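Capsular polysaccharide export system protein KpsC (Thermosulfurimonas dismutans, PDB 6MGD) acts as a beta-Kdo 2,7-transferase, a glycosyltransferase that probably adds Kdo sugars to the glycolipid on which Gram-negative capsules are carried. Local coordinates at residues L181-R186 / L217-E222; I155-G160 / Y193-P198; P159-S164 / H240-L245. All coordinates share one frame; numbering follows the deposited sequence.

Contact 1: L181-R186 / L217-E222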
loop_
_atom_site.group_PDB
_atom_site.type_symbol
_atom_site.label_atom_id
_atom_site.label_comp_id
_atom_site.label_asym_id
_atom_site.label_seq_id
_atom_site.Cartn_x
_atom_site.Cartn_y
_atom_site.Cartn_z
ATOM N N LEU A 181 16.062 9.044 5.749
ATOM C CA LEU A 181 15.133 8.480 6.721
ATOM C C LEU A 181 15.867 8.060 7.987
ATOM O O LEU A 181 15.507 8.475 9.094
ATOM C CB LEU A 181 14.386 7.295 6.111
ATOM C CG LEU A 181 13.481 6.526 7.077
ATOM C CD1 LEU A 181 12.440 7.450 7.693
ATOM C CD2 LEU A 181 12.815 5.351 6.375
ATOM N N LEU A 182 16.914 7.243 7.838
ATOM C CA LEU A 182 17.696 6.819 8.993
ATOM C C LEU A 182 18.307 8.013 9.714
ATOM O O LEU A 182 18.393 8.024 10.948
ATOM C CB LEU A 182 18.782 5.836 8.560
ATOM C CG LEU A 182 18.287 4.429 8.227
ATOM C CD1 LEU A 182 19.431 3.557 7.738
ATOM C CD2 LEU A 182 17.624 3.813 9.448
ATOM N N LYS A 183 18.736 9.027 8.960
ATOM C CA LYS A 183 19.200 10.265 9.577
ATOM C C LYS A 183 18.092 10.904 10.402
ATOM O O LYS A 183 18.259 11.162 11.598
ATOM C CB LYS A 183 19.700 11.232 8.504
ATOM C CG LYS A 183 21.155 11.046 8.118
ATOM C CD LYS A 183 21.562 12.023 7.023
ATOM C CE LYS A 183 21.152 13.449 7.366
ATOM N NZ LYS A 183 21.735 13.906 8.659
ATOM N N SER A 184 16.937 11.145 9.775
ATOM C CA SER A 184 15.829 11.787 10.473
ATOM C C SER A 184 15.338 10.957 11.653
ATOM O O SER A 184 14.903 11.520 12.664
ATOM C CB SER A 184 14.681 12.048 9.500
ATOM O OG SER A 184 13.583 12.645 10.165
ATOM N N VAL A 185 15.393 9.625 11.547
ATOM C CA VAL A 185 14.967 8.780 12.660
ATOM C C VAL A 185 15.880 8.981 13.861
ATOM O O VAL A 185 15.414 9.085 15.003
ATOM C CB VAL A 185 14.920 7.300 12.229
ATOM C CG1 VAL A 185 14.759 6.398 13.445
ATOM C CG2 VAL A 185 13.781 7.062 11.254
ATOM N N ARG A 186 17.191 9.051 13.626
ATOM C CA ARG A 186 18.121 9.210 14.737
ATOM C C ARG A 186 18.018 10.599 15.357
ATOM O O ARG A 186 18.119 10.743 16.581
ATOM C CB ARG A 186 19.553 8.930 14.283
ATOM C CG ARG A 186 20.590 9.209 15.361
ATOM C CD ARG A 186 21.603 8.082 15.502
ATOM N NE ARG A 186 20.994 6.820 15.923
ATOM C CZ ARG A 186 20.703 6.511 17.183
ATOM N NH1 ARG A 186 20.951 7.378 18.155
ATOM N NH2 ARG A 186 20.159 5.339 17.475
ATOM N N LEU A 217 25.383 2.717 9.254
ATOM C CA LEU A 217 25.690 2.467 10.657
ATOM C C LEU A 217 26.013 3.732 11.439
ATOM O O LEU A 217 26.011 3.688 12.674
ATOM C CB LEU A 217 26.856 1.481 10.767
ATOM C CG LEU A 217 26.543 0.020 10.445
ATOM C CD1 LEU A 217 27.814 -0.815 10.445
ATOM C CD2 LEU A 217 25.532 -0.541 11.437
ATOM N N LYS A 218 26.289 4.851 10.768
ATOM C CA LYS A 218 26.501 6.104 11.482
ATOM C C LYS A 218 25.210 6.687 12.038
ATOM O O LYS A 218 25.259 7.708 12.735
ATOM C CB LYS A 218 27.192 7.123 10.571
ATOM C CG LYS A 218 28.589 6.695 10.139
ATOM C CD LYS A 218 29.423 7.860 9.630
ATOM C CE LYS A 218 28.941 8.350 8.277
ATOM N NZ LYS A 218 29.866 9.376 7.715
ATOM N N PHE A 219 24.065 6.068 11.751
ATOM C CA PHE A 219 22.784 6.489 12.305
ATOM C C PHE A 219 21.935 5.341 12.831
ATOM O O PHE A 219 21.029 5.592 13.634
ATOM C CB PHE A 219 21.978 7.267 11.255
ATOM C CG PHE A 219 22.789 8.292 10.522
ATOM C CD1 PHE A 219 23.093 9.508 11.112
ATOM C CD2 PHE A 219 23.267 8.033 9.248
ATOM C CE1 PHE A 219 23.850 10.450 10.443
ATOM C CE2 PHE A 219 24.025 8.971 8.572
ATOM C CZ PHE A 219 24.318 10.181 9.171
ATOM N N CYS A 220 22.189 4.103 12.419
ATOM C CA CYS A 220 21.513 2.937 12.965
ATOM C C CYS A 220 22.521 2.060 13.696
ATOM O O CYS A 220 23.695 1.985 13.320
ATOM C CB CYS A 220 20.816 2.130 11.865
ATOM S SG CYS A 220 21.943 1.284 10.734
ATOM N N ASP A 221 22.052 1.393 14.751
ATOM C CA ASP A 221 22.949 0.599 15.584
ATOM C C ASP A 221 23.365 -0.689 14.881
ATOM O O ASP A 221 24.560 -0.985 14.768
ATOM C CB ASP A 221 22.281 0.305 16.926
ATOM C CG ASP A 221 22.079 1.559 17.752
ATOM O OD1 ASP A 221 23.089 2.149 18.191
ATOM O OD2 ASP A 221 20.916 1.971 17.938
ATOM N N GLU A 222 22.400 -1.468 14.401
ATOM C CA GLU A 222 22.690 -2.672 13.635
ATOM C C GLU A 222 21.833 -2.688 12.377
ATOM O O GLU A 222 20.869 -1.931 12.243
ATOM C CB GLU A 222 22.463 -3.945 14.467
ATOM C CG GLU A 222 21.071 -4.550 14.348
ATOM C CD GLU A 222 20.980 -5.928 14.986
ATOM O OE1 GLU A 222 20.277 -6.069 16.008
ATOM O OE2 GLU A 222 21.624 -6.867 14.470
#

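Contact 2: I155-G160 / Y193-P198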
loop_
_atom_site.group_PDB
_atom_site.type_symbol
_atom_site.label_atom_id
_atom_site.label_comp_id
_atom_site.label_asym_id
_atom_site.label_seq_id
_atom_site.Cartn_x
_atom_site.Cartn_y
_atom_site.Cartn_z
ATOM N N ILE A 155 13.568 0.174 21.512
ATOM C CA ILE A 155 13.841 -0.547 20.273
ATOM C C ILE A 155 13.027 0.086 19.150
ATOM O O ILE A 155 11.790 0.083 19.190
ATOM C CB ILE A 155 13.515 -2.043 20.413
ATOM C CG1 ILE A 155 14.280 -2.652 21.591
ATOM C CG2 ILE A 155 13.862 -2.789 19.131
ATOM C CD1 ILE A 155 15.783 -2.639 21.416
ATOM N N ILE A 156 13.719 0.628 18.148
ATOM C CA ILE A 156 13.096 1.204 16.960
ATOM C C ILE A 156 13.539 0.396 15.744
ATOM O O ILE A 156 14.726 0.078 15.606
ATOM C CB ILE A 156 13.450 2.697 16.799
ATOM C CG1 ILE A 156 12.800 3.535 17.902
ATOM C CG2 ILE A 156 13.011 3.216 15.436
ATOM C CD1 ILE A 156 12.968 5.039 17.710
ATOM N N VAL A 157 12.584 0.050 14.876
ATOM C CA VAL A 157 12.849 -0.685 13.643
ATOM C C VAL A 157 12.500 0.212 12.463
ATOM O O VAL A 157 11.493 0.928 12.487
ATOM C CB VAL A 157 12.060 -2.012 13.575
ATOM C CG1 VAL A 157 10.559 -1.759 13.558
ATOM C CG2 VAL A 157 12.479 -2.844 12.364
ATOM N N VAL A 158 13.346 0.181 11.438
ATOM C CA VAL A 158 13.152 0.980 10.231
ATOM C C VAL A 158 13.256 0.070 9.014
ATOM O O VAL A 158 14.347 -0.428 8.706
ATOM C CB VAL A 158 14.170 2.132 10.147
ATOM C CG1 VAL A 158 14.081 2.830 8.796
ATOM C CG2 VAL A 158 13.950 3.129 11.276
ATOM N N PRO A 159 12.155 -0.186 8.303
ATOM C CA PRO A 159 12.220 -1.009 7.085
ATOM C C PRO A 159 12.632 -0.157 5.896
ATOM O O PRO A 159 11.976 0.835 5.572
ATOM C CB PRO A 159 10.785 -1.531 6.938
ATOM C CG PRO A 159 9.946 -0.470 7.568
ATOM C CD PRO A 159 10.769 0.144 8.679
ATOM N N GLY A 160 13.732 -0.537 5.253
ATOM C CA GLY A 160 14.155 0.160 4.056
ATOM C C GLY A 160 13.237 -0.124 2.882
ATOM O O GLY A 160 12.582 -1.163 2.803
ATOM N N TYR A 193 17.589 2.371 20.368
ATOM C CA TYR A 193 18.295 1.348 19.604
ATOM C C TYR A 193 17.609 1.218 18.249
ATOM O O TYR A 193 16.478 0.731 18.160
ATOM C CB TYR A 193 18.311 0.015 20.348
ATOM C CG TYR A 193 19.198 -1.033 19.705
ATOM C CD1 TYR A 193 18.747 -1.795 18.635
ATOM C CD2 TYR A 193 20.489 -1.258 20.169
ATOM C CE1 TYR A 193 19.554 -2.746 18.041
ATOM C CE2 TYR A 193 21.303 -2.211 19.585
ATOM C CZ TYR A 193 20.829 -2.953 18.521
ATOM O OH TYR A 193 21.633 -3.903 17.933
ATOM N N ILE A 194 18.292 1.656 17.198
ATOM C CA ILE A 194 17.743 1.659 15.848
ATOM C C ILE A 194 18.347 0.492 15.083
ATOM O O ILE A 194 19.574 0.376 14.977
ATOM C CB ILE A 194 18.018 2.991 15.133
ATOM C CG1 ILE A 194 17.446 4.155 15.944
ATOM C CG2 ILE A 194 17.429 2.968 13.730
ATOM C CD1 ILE A 194 17.694 5.512 15.329
ATOM N N VAL A 195 17.488 -0.374 14.557
ATOM C CA VAL A 195 17.896 -1.485 13.708
ATOM C C VAL A 195 17.280 -1.266 12.333
ATOM O O VAL A 195 16.057 -1.116 12.211
ATOM C CB VAL A 195 17.485 -2.844 14.300
ATOM C CG1 VAL A 195 16.075 -2.783 14.865
ATOM C CG2 VAL A 195 17.586 -3.931 13.249
ATOM N N TYR A 196 18.123 -1.232 11.306
ATOM C CA TYR A 196 17.685 -0.970 9.941
ATOM C C TYR A 196 17.526 -2.290 9.201
ATOM O O TYR A 196 18.496 -3.041 9.040
ATOM C CB TYR A 196 18.676 -0.065 9.211
ATOM C CG TYR A 196 18.336 0.167 7.755
ATOM C CD1 TYR A 196 17.195 0.871 7.392
ATOM C CD2 TYR A 196 19.163 -0.306 6.745
ATOM C CE1 TYR A 196 16.884 1.093 6.064
ATOM C CE2 TYR A 196 18.860 -0.089 5.413
ATOM C CZ TYR A 196 17.718 0.610 5.079
ATOM O OH TYR A 196 17.410 0.828 3.756
ATOM N N LYS A 197 16.302 -2.570 8.755
ATOM C CA LYS A 197 16.026 -3.741 7.940
ATOM C C LYS A 197 15.977 -3.310 6.482
ATOM O O LYS A 197 14.957 -2.763 6.036
ATOM C CB LYS A 197 14.706 -4.393 8.353
ATOM C CG LYS A 197 14.376 -5.642 7.562
ATOM C CD LYS A 197 12.904 -5.690 7.203
ATOM C CE LYS A 197 12.555 -7.004 6.528
ATOM N NZ LYS A 197 12.931 -8.164 7.382
ATOM N N PRO A 198 17.035 -3.522 5.705
ATOM C CA PRO A 198 17.018 -3.080 4.309
ATOM C C PRO A 198 16.033 -3.893 3.486
ATOM O O PRO A 198 15.747 -5.056 3.784
ATOM C CB PRO A 198 18.459 -3.316 3.846
ATOM C CG PRO A 198 18.940 -4.433 4.712
ATOM C CD PRO A 198 18.279 -4.231 6.050
#

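Contact 3: P159-S164 / H240-L245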
loop_
_atom_site.group_PDB
_atom_site.type_symbol
_atom_site.label_atom_id
_atom_site.label_comp_id
_atom_site.label_asym_id
_atom_site.label_seq_id
_atom_site.Cartn_x
_atom_site.Cartn_y
_atom_site.Cartn_z
ATOM N N PRO A 159 12.155 -0.186 8.303
ATOM C CA PRO A 159 12.220 -1.009 7.085
ATOM C C PRO A 159 12.632 -0.157 5.896
ATOM O O PRO A 159 11.976 0.835 5.572
ATOM C CB PRO A 159 10.785 -1.531 6.938
ATOM C CG PRO A 159 9.946 -0.470 7.568
ATOM C CD PRO A 159 10.769 0.144 8.679
ATOM N N GLY A 160 13.732 -0.537 5.253
ATOM C CA GLY A 160 14.155 0.160 4.056
ATOM C C GLY A 160 13.237 -0.124 2.882
ATOM O O GLY A 160 12.582 -1.163 2.803
ATOM N N GLN A 161 13.191 0.827 1.954
ATOM C CA GLN A 161 12.390 0.709 0.749
ATOM C C GLN A 161 13.282 0.822 -0.479
ATOM O O GLN A 161 14.427 1.275 -0.404
ATOM C CB GLN A 161 11.302 1.790 0.685
ATOM C CG GLN A 161 10.296 1.759 1.822
ATOM C CD GLN A 161 9.247 2.847 1.685
ATOM O OE1 GLN A 161 8.863 3.483 2.668
ATOM N NE2 GLN A 161 8.778 3.067 0.461
ATOM N N VAL A 162 12.740 0.405 -1.618
ATOM C CA VAL A 162 13.369 0.690 -2.902
ATOM C C VAL A 162 13.101 2.153 -3.226
ATOM O O VAL A 162 11.944 2.570 -3.339
ATOM C CB VAL A 162 12.835 -0.236 -4.002
ATOM C CG1 VAL A 162 13.799 -0.269 -5.180
ATOM C CG2 VAL A 162 12.608 -1.631 -3.446
ATOM N N GLU A 163 14.170 2.940 -3.360
ATOM C CA GLU A 163 14.023 4.389 -3.441
ATOM C C GLU A 163 13.335 4.846 -4.721
ATOM O O GLU A 163 12.775 5.946 -4.745
ATOM C CB GLU A 163 15.390 5.058 -3.307
ATOM C CG GLU A 163 15.996 4.902 -1.923
ATOM C CD GLU A 163 17.406 5.446 -1.831
ATOM O OE1 GLU A 163 18.009 5.730 -2.887
ATOM O OE2 GLU A 163 17.911 5.590 -0.696
ATOM N N SER A 164 13.351 4.033 -5.773
ATOM C CA SER A 164 12.682 4.384 -7.018
ATOM C C SER A 164 11.186 4.081 -6.997
ATOM O O SER A 164 10.533 4.212 -8.039
ATOM C CB SER A 164 13.337 3.651 -8.190
ATOM O OG SER A 164 13.247 2.246 -8.024
ATOM N N HIS A 240 9.323 2.866 12.675
ATOM C CA HIS A 240 9.492 4.156 12.011
ATOM C C HIS A 240 9.722 3.926 10.523
ATOM O O HIS A 240 10.729 3.328 10.131
ATOM C CB HIS A 240 10.647 4.947 12.627
ATOM C CG HIS A 240 10.384 5.404 14.030
ATOM N ND1 HIS A 240 10.805 6.627 14.507
ATOM C CD2 HIS A 240 9.745 4.799 15.060
ATOM C CE1 HIS A 240 10.434 6.756 15.769
ATOM N NE2 HIS A 240 9.789 5.661 16.129
ATOM N N VAL A 241 8.790 4.410 9.697
ATOM C CA VAL A 241 8.788 4.145 8.265
ATOM C C VAL A 241 8.726 5.463 7.503
ATOM O O VAL A 241 8.549 6.538 8.077
ATOM C CB VAL A 241 7.613 3.237 7.845
ATOM C CG1 VAL A 241 7.555 1.996 8.720
ATOM C CG2 VAL A 241 6.301 4.005 7.913
ATOM N N LEU A 242 8.878 5.360 6.183
ATOM C CA LEU A 242 8.633 6.479 5.283
ATOM C C LEU A 242 7.236 6.336 4.684
ATOM O O LEU A 242 6.286 6.965 5.160
ATOM C CB LEU A 242 9.705 6.544 4.191
ATOM C CG LEU A 242 9.806 7.824 3.352
ATOM C CD1 LEU A 242 9.984 9.050 4.238
ATOM C CD2 LEU A 242 10.949 7.724 2.346
ATOM N N THR A 243 7.094 5.499 3.650
ATOM C CA THR A 243 5.787 5.188 3.077
ATOM C C THR A 243 5.560 3.683 2.962
ATOM O O THR A 243 4.725 3.249 2.161
ATOM C CB THR A 243 5.607 5.830 1.698
ATOM O OG1 THR A 243 6.539 5.251 0.776
ATOM C CG2 THR A 243 5.817 7.336 1.764
ATOM N N SER A 244 6.276 2.879 3.743
ATOM C CA SER A 244 6.249 1.436 3.554
ATOM C C SER A 244 4.916 0.838 3.991
ATOM O O SER A 244 4.354 1.215 5.023
ATOM C CB SER A 244 7.388 0.779 4.329
ATOM O OG SER A 244 7.482 -0.599 4.016
ATOM N N LEU A 245 4.413 -0.104 3.188
ATOM C CA LEU A 245 3.274 -0.916 3.600
ATOM C C LEU A 245 3.571 -1.688 4.881
ATOM O O LEU A 245 2.642 -2.071 5.601
ATOM C CB LEU A 245 2.895 -1.879 2.471
ATOM C CG LEU A 245 1.653 -2.754 2.628
ATOM C CD1 LEU A 245 0.408 -1.892 2.759
ATOM C CD2 LEU A 245 1.532 -3.712 1.449
#

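Contact 1: L181-R186 / L217-E222
Lys183, on the helix 178-188, and Phe219, in the irregular chain leading to strand 222-223, mark the closest backbone approach here, with their CA atoms 5.9 Å apart. The helix belongs to a Rossmann-like half of the GT-B fold, and the contact illustrates how a loop is fastened to a helix that covers a parallel sheet. Phe219 is the centre of it. Its ring takes Lys183 CG over one face, almost above the middle, at 3.5 Å from the ring centroid and 13° off the normal: a CH-pi contact made by the aliphatic part of the lysine. The opposite face meets CB of Lys218, displaced toward the rim. With CG beside the backbone N (chi1 -87°), the Lys183 chain runs alongside the ring before bending at its last torsions. Leu182 adds apolar packing, its CD2 lying 4.3 Å from Cys220 CB. Arg186 then closes the polar side. Arg186 NH2 and Asp221 OD2 form a long salt bridge, 3.5 Å apart, though this oxygen also accepts a hydrogen bond from Ile194 N, and Arg186 NH2 bonds Ala192 O as well. The shortest polar contact is the hydrogen bond from Arg186 NE to Phe219 O, 2.6 Å: the oxygen lies in the guanidinium plane, while the nitrogen stands 37° above the carbonyl plane.

Contact 2: I155-G160 / Y193-P198
The phenol ring of Tyr196 meets Val158 at its edge, where CG1 lies in the ring plane 3.9 Å from CD1, while Pro198 N sits over one face, offset toward the rim. Tyr193, at the other end of its strand, has CD1 of Ile155 packed alongside, 3.8 Å from its CB. These pairs dress two neighbouring parallel strands, 155-159 and 193-197, of a six-stranded Rossmann-like sheet, joined by a beta-alpha-beta crossover whose main helix is 178-188; the short strand segments run 21° apart. Parallel register is held by five hydrogen bonds that zigzag between the chains: Ile156 N to Tyr193 O, Val195 N to Ile156 O, Val158 N to Val195 O, Lys197 N to Val158 O and Gly160 N to Lys197 O. The bond from Gly160 N to Lys197 O, 2.7 Å, carries the pairing past the end of the regular strand. Ile156, Val158, Ile194 and Tyr196 share the face turned to helix 178-188, whereas Val157 and Lys197 on the other face touch Ile232 of helix 230-233. Val195 CG1, set between the backbone N and the carbonyl carbon (chi1 42°), presses to 3.2 Å from Ile156 O. The Tyr196 side chain, with CG anti to the backbone N (chi1 176°), reaches forward along the neighbouring strand as far as Gly160. The absence of a side chain at Gly160 leaves room for the phenol: Tyr196 OH lies 3.3 Å from Gly160 CA.

Contact 3: P159-S164 / H240-L245
Two torsions bring Gln161 and Thr243 together. Gln161 sets CG beside its backbone N (chi1 -61°) and then runs fully extended, and Thr243 turns OG1 between its N and carbonyl carbon (chi1 65°), so that hydroxyl and backbone N-H face the same amide. The primary amide is used at both ends. Gln161 OE1 accepts a bond from Thr243 N at 2.9 Å, with the donor in the carbonyl plane, and Gln161 NE2 donates to Thr243 OG1 at 3.1 Å, the hydroxyl oxygen lying in the amide plane. This two-point grip fixes the rotation of the amide and leaves little doubt which end is oxygen. Ser244 N also lies close to OE1, but at an angle too poor for a hydrogen bond, and Leu242 CB lies 3.5 Å from Gln161 OE1. A leucine in place of Gln161 would probably leave Thr243 N, inside a buried turn, without its acceptor and OG1 without one of its partners. Beside these hydrogen bonds Pro159 supplies apolar packing: its CG rests 3.6 Å from Val241 CG1, and its CD touches His240 O. Thr243 OG1 has a further hydrogen bond with Ser167 OG of helix 166-169, whose Ile168 covers Gln161 and Leu242. The contact joins the last residues of the adjacent strands 155-159 and 238-241 and the loops that leave them, just ahead of helix 246-253, where Ser244 OG caps Phe246 N.

In the fold
The three contacts belong to one parallel sheet: contact 2 pairs its second and third strands, counted from strand 222-223, contact 1 lies on the covering helix, and contact 3 at the C-terminal strand ends. Contact 1, centred about 8 Å from contact 2, is linked to it through Asp221 N and Ile194 O, 2.7 Å apart in a probable hydrogen bond. Contact 3, centred about 11 Å from contact 2, shares Pro159 and Gly160 and adds the next strand through a probable bond of 2.9 Å between His240 N and Val157 O. Contacts 1 and 3 meet where Leu181 packs on Leu242. GT-B enzymes generally hold the donor nucleotide in the C-terminal domain, near its C-terminal strand ends, so contact 3 probably lies nearest that site.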